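Local coordinates for aminopeptidase (Aneurinibacillus sp. AM-1, PDB 5IB9), which probably cleaves amino acids from the N-terminal ends of peptides as a zinc-dependent aminopeptidase, and here carries zinc ions and a bound bestatin-type inhibitor, at residues T66-V71 with V191-A196; T86-S91 with F163-G168; K49-H54 with E250-M255. All blocks are in the same frame, centred on the assembly; numbering follows the deposited sequence.

Contact 1: residues T66-V71 with V191-A196; sequences TAPSEV and VKVAGA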
loop_
_atom_site.group_PDB
_atom_site.type_symbol
_atom_site.label_atom_id
_atom_site.label_comp_id
_atom_site.label_asym_id
_atom_site.label_seq_id
_atom_site.Cartn_x
_atom_site.Cartn_y
_atom_site.Cartn_z
ATOM N N THR A 66 8.686 -4.330 -18.065
ATOM C CA THR A 66 9.127 -4.231 -19.443
ATOM C C THR A 66 8.854 -5.593 -20.098
ATOM O O THR A 66 9.430 -6.593 -19.672
ATOM C CB THR A 66 10.607 -3.903 -19.548
ATOM O OG1 THR A 66 10.838 -2.646 -18.898
ATOM C CG2 THR A 66 11.031 -3.758 -21.023
ATOM N N ALA A 67 7.984 -5.548 -21.113
ATOM C CA ALA A 67 7.623 -6.673 -22.014
ATOM C C ALA A 67 8.813 -7.344 -22.665
ATOM O O ALA A 67 9.759 -6.676 -23.071
ATOM C CB ALA A 67 6.582 -6.215 -23.067
ATOM N N PRO A 68 8.780 -8.703 -22.751
ATOM C CA PRO A 68 9.930 -9.492 -23.232
ATOM C C PRO A 68 10.216 -9.204 -24.715
ATOM O O PRO A 68 9.284 -8.918 -25.494
ATOM C CB PRO A 68 9.495 -10.963 -22.997
ATOM C CG PRO A 68 8.036 -10.933 -22.857
ATOM C CD PRO A 68 7.667 -9.568 -22.296
ATOM N N SER A 69 11.497 -9.252 -25.044
ATOM C CA SER A 69 11.990 -8.999 -26.396
ATOM C C SER A 69 11.896 -10.282 -27.254
ATOM O O SER A 69 11.803 -10.209 -28.486
ATOM C CB SER A 69 13.428 -8.461 -26.355
ATOM O OG SER A 69 14.286 -9.226 -25.524
ATOM N N GLU A 70 11.875 -11.452 -26.599
ATOM C CA GLU A 70 11.576 -12.706 -27.321
ATOM C C GLU A 70 10.475 -13.511 -26.625
ATOM O O GLU A 70 10.553 -13.759 -25.402
ATOM C CB GLU A 70 12.834 -13.563 -27.453
ATOM C CG GLU A 70 12.664 -14.771 -28.379
ATOM C CD GLU A 70 13.787 -15.790 -28.254
ATOM O OE1 GLU A 70 13.683 -16.834 -28.939
ATOM O OE2 GLU A 70 14.759 -15.586 -27.481
ATOM N N VAL A 71 9.462 -13.886 -27.416
ATOM C CA VAL A 71 8.377 -14.798 -27.007
ATOM C C VAL A 71 8.239 -15.916 -28.065
ATOM O O VAL A 71 7.520 -15.775 -29.075
ATOM C CB VAL A 71 7.040 -14.044 -26.784
ATOM C CG1 VAL A 71 5.896 -14.986 -26.440
ATOM C CG2 VAL A 71 7.200 -13.023 -25.655
ATOM N N VAL A 191 8.501 -23.278 -24.244
ATOM C CA VAL A 191 8.064 -21.895 -23.887
ATOM C C VAL A 191 9.308 -21.089 -23.541
ATOM O O VAL A 191 9.991 -21.374 -22.524
ATOM C CB VAL A 191 7.040 -21.826 -22.710
ATOM C CG1 VAL A 191 6.683 -20.351 -22.412
ATOM C CG2 VAL A 191 5.764 -22.565 -23.104
ATOM N N LYS A 192 9.645 -20.132 -24.404
ATOM C CA LYS A 192 10.851 -19.293 -24.158
ATOM C C LYS A 192 10.483 -17.835 -24.110
ATOM O O LYS A 192 9.978 -17.252 -25.085
ATOM C CB LYS A 192 12.000 -19.530 -25.161
ATOM C CG LYS A 192 13.383 -19.134 -24.601
ATOM C CD LYS A 192 14.456 -19.108 -25.654
ATOM C CE LYS A 192 15.647 -18.264 -25.203
ATOM N NZ LYS A 192 16.568 -18.072 -26.363
ATOM N N VAL A 193 10.718 -17.256 -22.935
ATOM C CA VAL A 193 10.370 -15.836 -22.702
ATOM C C VAL A 193 11.652 -15.260 -22.220
ATOM O O VAL A 193 12.260 -15.808 -21.288
ATOM C CB VAL A 193 9.252 -15.666 -21.623
ATOM C CG1 VAL A 193 9.073 -14.176 -21.239
ATOM C CG2 VAL A 193 7.907 -16.186 -22.135
ATOM N N ALA A 194 12.102 -14.195 -22.882
ATOM C CA ALA A 194 13.395 -13.589 -22.571
ATOM C C ALA A 194 13.359 -12.049 -22.651
ATOM O O ALA A 194 12.586 -11.477 -23.439
ATOM C CB ALA A 194 14.510 -14.188 -23.486
ATOM N N GLY A 195 14.136 -11.409 -21.772
ATOM C CA GLY A 195 14.189 -9.948 -21.709
ATOM C C GLY A 195 13.090 -9.191 -20.938
ATOM O O GLY A 195 13.136 -7.953 -20.843
ATOM N N ALA A 196 12.083 -9.892 -20.412
ATOM C CA ALA A 196 11.134 -9.269 -19.467
ATOM C C ALA A 196 11.836 -8.848 -18.179
ATOM O O ALA A 196 12.724 -9.525 -17.675
ATOM C CB ALA A 196 9.985 -10.242 -19.133
HETATM O O HOH W 1 12.936 -6.357 -23.313
#

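Contact 2: residues T86-S91 with F163-G168; sequences TYSPNS and FVAAVG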
loop_
_atom_site.group_PDB
_atom_site.type_symbol
_atom_site.label_atom_id
_atom_site.label_comp_id
_atom_site.label_asym_id
_atom_site.label_seq_id
_atom_site.Cartn_x
_atom_site.Cartn_y
_atom_site.Cartn_z
ATOM N N THR A 86 1.335 -9.813 -19.109
ATOM C CA THR A 86 2.100 -8.761 -18.427
ATOM C C THR A 86 2.472 -9.283 -17.047
ATOM O O THR A 86 1.640 -9.870 -16.380
ATOM C CB THR A 86 1.251 -7.482 -18.280
ATOM O OG1 THR A 86 0.939 -6.991 -19.581
ATOM C CG2 THR A 86 2.053 -6.403 -17.534
ATOM N N TYR A 87 3.734 -9.089 -16.656
ATOM C CA TYR A 87 4.335 -9.627 -15.438
ATOM C C TYR A 87 4.774 -11.092 -15.547
ATOM O O TYR A 87 5.187 -11.711 -14.545
ATOM C CB TYR A 87 3.496 -9.408 -14.182
ATOM C CG TYR A 87 3.325 -7.920 -13.881
ATOM C CD1 TYR A 87 2.121 -7.286 -14.147
ATOM C CD2 TYR A 87 4.384 -7.187 -13.354
ATOM C CE1 TYR A 87 1.959 -5.912 -13.902
ATOM C CE2 TYR A 87 4.238 -5.830 -13.098
ATOM C CZ TYR A 87 3.051 -5.215 -13.377
ATOM O OH TYR A 87 2.946 -3.870 -13.109
ATOM N N SER A 88 4.744 -11.608 -16.769
ATOM C CA SER A 88 5.317 -12.955 -16.946
ATOM C C SER A 88 6.814 -12.999 -16.631
ATOM O O SER A 88 7.565 -12.177 -17.138
ATOM C CB SER A 88 5.054 -13.476 -18.380
ATOM O OG SER A 88 5.681 -14.755 -18.537
ATOM N N PRO A 89 7.260 -13.983 -15.848
ATOM C CA PRO A 89 8.648 -14.292 -15.660
ATOM C C PRO A 89 9.285 -14.720 -17.020
ATOM O O PRO A 89 8.549 -15.024 -17.974
ATOM C CB PRO A 89 8.595 -15.419 -14.647
ATOM C CG PRO A 89 7.237 -15.312 -13.982
ATOM C CD PRO A 89 6.377 -14.836 -15.033
ATOM N N ASN A 90 10.612 -14.637 -17.126
ATOM C CA ASN A 90 11.310 -15.299 -18.257
ATOM C C ASN A 90 11.357 -16.825 -18.060
ATOM O O ASN A 90 11.245 -17.333 -16.953
ATOM C CB ASN A 90 12.735 -14.756 -18.422
ATOM C CG ASN A 90 12.781 -13.259 -18.559
ATOM O OD1 ASN A 90 13.326 -12.544 -17.659
ATOM N ND2 ASN A 90 12.242 -12.744 -19.666
ATOM N N SER A 91 11.549 -17.539 -19.168
ATOM C CA SER A 91 11.795 -18.992 -19.140
ATOM C C SER A 91 12.440 -19.449 -20.459
ATOM O O SER A 91 12.471 -18.733 -21.475
ATOM C CB SER A 91 10.483 -19.777 -18.955
ATOM O OG SER A 91 9.700 -19.590 -20.102
ATOM N N PHE A 163 4.951 -16.750 -9.707
ATOM C CA PHE A 163 4.672 -17.067 -11.128
ATOM C C PHE A 163 5.764 -17.866 -11.865
ATOM O O PHE A 163 6.941 -17.974 -11.457
ATOM C CB PHE A 163 4.396 -15.805 -11.925
ATOM C CG PHE A 163 3.211 -14.972 -11.465
ATOM C CD1 PHE A 163 2.051 -15.536 -10.925
ATOM C CD2 PHE A 163 3.256 -13.594 -11.677
ATOM C CE1 PHE A 163 0.963 -14.714 -10.582
ATOM C CE2 PHE A 163 2.175 -12.780 -11.339
ATOM C CZ PHE A 163 1.039 -13.355 -10.780
ATOM N N VAL A 164 5.351 -18.452 -12.991
ATOM C CA VAL A 164 6.353 -18.956 -13.953
ATOM C C VAL A 164 5.888 -18.377 -15.232
ATOM O O VAL A 164 4.801 -17.831 -15.284
ATOM C CB VAL A 164 6.428 -20.512 -14.063
ATOM C CG1 VAL A 164 6.935 -21.102 -12.765
ATOM C CG2 VAL A 164 5.071 -21.097 -14.477
ATOM N N ALA A 165 6.694 -18.487 -16.301
ATOM C CA ALA A 165 6.336 -17.837 -17.546
ATOM C C ALA A 165 4.928 -18.236 -17.995
ATOM O O ALA A 165 4.530 -19.405 -17.853
ATOM C CB ALA A 165 7.405 -18.158 -18.643
ATOM N N ALA A 166 4.176 -17.283 -18.541
ATOM C CA ALA A 166 2.806 -17.494 -18.913
ATOM C C ALA A 166 2.593 -16.820 -20.247
ATOM O O ALA A 166 2.942 -15.635 -20.399
ATOM C CB ALA A 166 1.881 -16.891 -17.853
ATOM N N VAL A 167 2.055 -17.566 -21.223
ATOM C CA VAL A 167 1.806 -17.023 -22.566
ATOM C C VAL A 167 0.416 -17.400 -22.982
ATOM O O VAL A 167 -0.094 -18.470 -22.637
ATOM C CB VAL A 167 2.820 -17.519 -23.604
ATOM C CG1 VAL A 167 4.216 -17.237 -23.165
ATOM C CG2 VAL A 167 2.673 -19.048 -23.818
ATOM N N GLY A 168 -0.231 -16.495 -23.715
ATOM C CA GLY A 168 -1.632 -16.670 -24.095
ATOM C C GLY A 168 -1.666 -17.010 -25.574
ATOM O O GLY A 168 -0.782 -16.582 -26.336
HETATM O O HOH W 2 9.585 -19.130 -14.862
HETATM O O HOH W 3 9.305 -18.629 -15.949
#

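Contact 3: residues K49-H54 with E250-M255; sequences KSYGYH and ELARVM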
loop_
_atom_site.group_PDB
_atom_site.type_symbol
_atom_site.label_atom_id
_atom_site.label_comp_id
_atom_site.label_asym_id
_atom_site.label_seq_id
_atom_site.Cartn_x
_atom_site.Cartn_y
_atom_site.Cartn_z
ATOM N N LYS A 49 -4.075 25.127 -10.852
ATOM C CA LYS A 49 -3.565 26.331 -10.171
ATOM C C LYS A 49 -4.095 27.535 -10.908
ATOM O O LYS A 49 -4.382 28.582 -10.218
ATOM C CB LYS A 49 -2.047 26.347 -10.155
ATOM C CG LYS A 49 -1.439 25.514 -9.109
ATOM C CD LYS A 49 0.132 25.674 -9.337
ATOM C CE LYS A 49 0.988 24.789 -8.518
ATOM N NZ LYS A 49 2.461 25.021 -9.059
ATOM N N SER A 50 -4.189 27.492 -12.222
ATOM C CA SER A 50 -4.661 28.670 -12.991
ATOM C C SER A 50 -6.094 29.074 -12.678
ATOM O O SER A 50 -6.517 30.223 -12.960
ATOM C CB SER A 50 -4.489 28.503 -14.442
ATOM O OG SER A 50 -5.532 27.689 -15.022
ATOM N N TYR A 51 -6.912 28.124 -12.149
ATOM C CA TYR A 51 -8.311 28.420 -11.789
ATOM C C TYR A 51 -8.385 28.895 -10.344
ATOM O O TYR A 51 -9.487 29.087 -9.752
ATOM C CB TYR A 51 -9.202 27.134 -11.876
ATOM C CG TYR A 51 -9.037 26.360 -13.147
ATOM C CD1 TYR A 51 -9.223 24.951 -13.166
ATOM C CD2 TYR A 51 -8.808 26.952 -14.344
ATOM C CE1 TYR A 51 -9.074 24.270 -14.378
ATOM C CE2 TYR A 51 -8.607 26.262 -15.512
ATOM C CZ TYR A 51 -8.856 24.882 -15.535
ATOM O OH TYR A 51 -8.690 24.116 -16.687
ATOM N N GLY A 52 -7.229 28.957 -9.685
ATOM C CA GLY A 52 -7.149 29.399 -8.321
ATOM C C GLY A 52 -7.043 28.374 -7.233
ATOM O O GLY A 52 -7.074 28.688 -6.069
ATOM N N TYR A 53 -6.885 27.101 -7.601
ATOM C CA TYR A 53 -6.762 26.046 -6.650
ATOM C C TYR A 53 -5.330 25.866 -6.064
ATOM O O TYR A 53 -4.329 26.007 -6.768
ATOM C CB TYR A 53 -7.154 24.688 -7.303
ATOM C CG TYR A 53 -8.663 24.579 -7.572
ATOM C CD1 TYR A 53 -9.493 23.952 -6.677
ATOM C CD2 TYR A 53 -9.206 25.033 -8.781
ATOM C CE1 TYR A 53 -10.840 23.867 -6.913
ATOM C CE2 TYR A 53 -10.590 24.977 -8.997
ATOM C CZ TYR A 53 -11.413 24.419 -8.053
ATOM O OH TYR A 53 -12.789 24.305 -8.263
ATOM N N HIS A 54 -5.331 25.550 -4.806
ATOM C CA HIS A 54 -4.127 24.916 -4.190
ATOM C C HIS A 54 -4.141 23.407 -4.603
ATOM O O HIS A 54 -5.182 22.705 -4.539
ATOM C CB HIS A 54 -4.152 25.128 -2.668
ATOM C CG HIS A 54 -3.012 24.486 -1.956
ATOM N ND1 HIS A 54 -3.154 23.315 -1.239
ATOM C CD2 HIS A 54 -1.715 24.857 -1.834
ATOM C CE1 HIS A 54 -1.989 22.991 -0.711
ATOM N NE2 HIS A 54 -1.096 23.901 -1.070
ATOM N N GLU A 250 -12.377 21.099 -16.355
ATOM C CA GLU A 250 -13.356 22.106 -16.726
ATOM C C GLU A 250 -14.361 22.311 -15.579
ATOM O O GLU A 250 -14.811 23.437 -15.280
ATOM C CB GLU A 250 -13.960 21.805 -18.071
ATOM C CG GLU A 250 -15.014 22.899 -18.506
ATOM C CD GLU A 250 -14.526 24.345 -18.658
ATOM O OE1 GLU A 250 -13.320 24.682 -18.604
ATOM O OE2 GLU A 250 -15.465 25.178 -18.789
ATOM N N LEU A 251 -14.817 21.229 -14.936
ATOM C CA LEU A 251 -15.746 21.398 -13.863
ATOM C C LEU A 251 -15.038 22.088 -12.689
ATOM O O LEU A 251 -15.682 22.887 -11.939
ATOM C CB LEU A 251 -16.393 20.057 -13.359
ATOM C CG LEU A 251 -17.318 19.520 -14.483
ATOM C CD1 LEU A 251 -17.822 18.188 -13.999
ATOM C CD2 LEU A 251 -18.488 20.446 -14.793
ATOM N N ALA A 252 -13.725 21.806 -12.471
ATOM C CA ALA A 252 -13.067 22.589 -11.387
ATOM C C ALA A 252 -13.059 24.098 -11.767
ATOM O O ALA A 252 -13.261 24.867 -10.883
ATOM C CB ALA A 252 -11.629 22.132 -11.253
ATOM N N ARG A 253 -12.859 24.474 -13.030
ATOM C CA ARG A 253 -12.871 25.886 -13.399
ATOM C C ARG A 253 -14.248 26.415 -13.193
ATOM O O ARG A 253 -14.455 27.497 -12.587
ATOM C CB ARG A 253 -12.495 25.964 -14.828
ATOM C CG ARG A 253 -12.318 27.470 -15.275
ATOM C CD ARG A 253 -12.091 27.598 -16.786
ATOM N NE ARG A 253 -13.376 27.383 -17.431
ATOM C CZ ARG A 253 -14.387 28.236 -17.459
ATOM N NH1 ARG A 253 -14.196 29.470 -16.959
ATOM N NH2 ARG A 253 -15.575 27.842 -18.004
ATOM N N VAL A 254 -15.256 25.672 -13.639
ATOM C CA VAL A 254 -16.662 26.158 -13.433
ATOM C C VAL A 254 -16.970 26.384 -11.972
ATOM O O VAL A 254 -17.543 27.439 -11.610
ATOM C CB VAL A 254 -17.672 25.144 -14.058
ATOM C CG1 VAL A 254 -19.136 25.470 -13.594
ATOM C CG2 VAL A 254 -17.576 25.267 -15.577
ATOM N N MET A 255 -16.630 25.421 -11.086
ATOM C CA MET A 255 -17.025 25.527 -9.708
ATOM C C MET A 255 -16.209 26.646 -9.059
ATOM O O MET A 255 -16.687 27.221 -8.037
ATOM C CB MET A 255 -16.777 24.226 -8.935
ATOM C CG MET A 255 -17.644 23.147 -9.535
ATOM S SD MET A 255 -19.399 23.475 -9.134
ATOM C CE MET A 255 -20.025 21.893 -9.757
HETATM O O HOH W 4 -10.785 23.536 -18.545
#

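Contact 1: residues T66-V71 with V191-A196
S69 and E70 both face A194, the mark of a classic beta bulge, at the point where strand 70-75 begins to pair antiparallel with strand 187-210. A194 O serves both residues. The N-H of E70 reaches it almost straight, at 177° and 3.2 Å from E70 N to A194 O, whereas the N-H of S69 is bent to 127° and its bond is weak. In the other direction A194 N binds E70 O at 3.0 Å, completing the hydrogen-bonded pair. V71 and V193 follow as a non-hydrogen-bonded pair, their side chains on the other face of the sheet from those of E70 and A194.

Two further kinds of polar contact extend the seam. A196 CA lies 3.2 Å from T66 O in a weaker CA-H...O contact, and a water donates to both A67 O and G195 O, bridging the loop at A67 to the turn at G195.

The charged contact is peripheral. E70 carries CG anti to its own N (chi1 -171°) and stretches out fully, so that OE2 meets K192 NZ at 3.3 Å in a salt bridge whose hydrogen bond is long and weak. The other carboxylate oxygen, OE1, is bonded to T72 OG1.

Apolar packing involves the ring of P68, whose CB sits 3.7 Å from V193 CG1 and 4.0 Å from A196 CB.

On its far edge strand 187-210 is bonded to strand 91-99, through V191 with V93 and V193 with S91. V193 also packs on A165 and V167 of strand 165-169, while P68 and V71 rest on A84 of strand 83-84.

Contact 2: residues T86-S91 with F163-G168
S88 and P89 fix the loop between strands 83-84 and 91-99 against the start of strand 165-169, within the protease-associated (PA) domain. The hydrogen bonds centre on one buried hydroxyl. With OG anti to the backbone N of S88 (chi1 177°), it accepts the N-H of A166 at 2.9 Å from A166 N to S88 OG, at 163°. The same OG donates to P89 O, in the carbonyl plane and on a lone pair. One bond thus crosses to the strand while the other stiffens the loop, and the hydroxyl is held from two directions.

An apolar contact flanks this grip. The P89 ring meets the F163 side chain at about a right angle, P89 CG lying 3.5 Å from F163 CB. Separately, the ring closes on a carbonyl oxygen, with P89 CD 3.4 Å from V164 O. Beyond, F163 packs on V131 and R132 of helix 127-136, and V164 packs on K136 of the second subunit. Y87, whose OH is bonded to E63 O, has its side chain about 10 Å from the bound inhibitor.

At the end of the loop packing is tight: S91 CB stands 3.5 Å from A165 CB, and S91 OG, hydrogen-bonded to V191 O, lies 3.1 Å from the same methyl.

Contact 3: residues K49-H54 with E250-M255
Y51 lays its ring over the stem of R253, where the end of helix 35-50 meets helix 238-256. Its CB lies 4.2 Å from R253 CA and also at the edge of the Y53 ring. Y51 CG stands anti to the carbonyl carbon (chi1 -49°), which swings the ring across to the helix. R253 CB stands 3.6 Å from the Y51 ring centroid and only 2° off its normal, a well-centred CH-pi contact. On one flank CD2 meets R253 CG at 3.7 Å and CE2 nears R253 CD; on the other, CD1 comes to 3.7 Å from R253 N and CE1 nears R253 CB. The tip, Y51 OH, holds a water that donates to E250 OE1. That carboxylate is gripped side-on by R253 NE and NH2, and D14 and N17 bind it too. With an alanine here, the R253 stem would probably lose the face it lies against.

A Schellman motif at G52 then brings in Y53, whose OH donates to A252 O at 2.7 Å. Beyond A252 and M255 lies F266 of strand 263-269, Y53 also touches A208 and K210 of strand 187-210, and helix 15-25 borders E250 and R253.

How the contacts relate
Contacts 1 and 2 are neighbours, with centres 8 Å apart, and they meet where S91 is bonded to V191 and V193; both belong to the region built around the PA domain. Contact 3 lies about 45 Å from contact 1 between centres, on the opposite side of the chain's centre, where the chain leaving helix 35-50 packs on helix 238-256 of the M28 peptidase region. Along the chain the segments enclose one another: contact 3 joins the outermost pair, contact 1 the next, contact 2 the innermost. Strand 187-210 is the common thread, pairing in contact 1, touched by both segments of contact 2, and reaching Y53 in contact 3, linking the two parts of the enzyme.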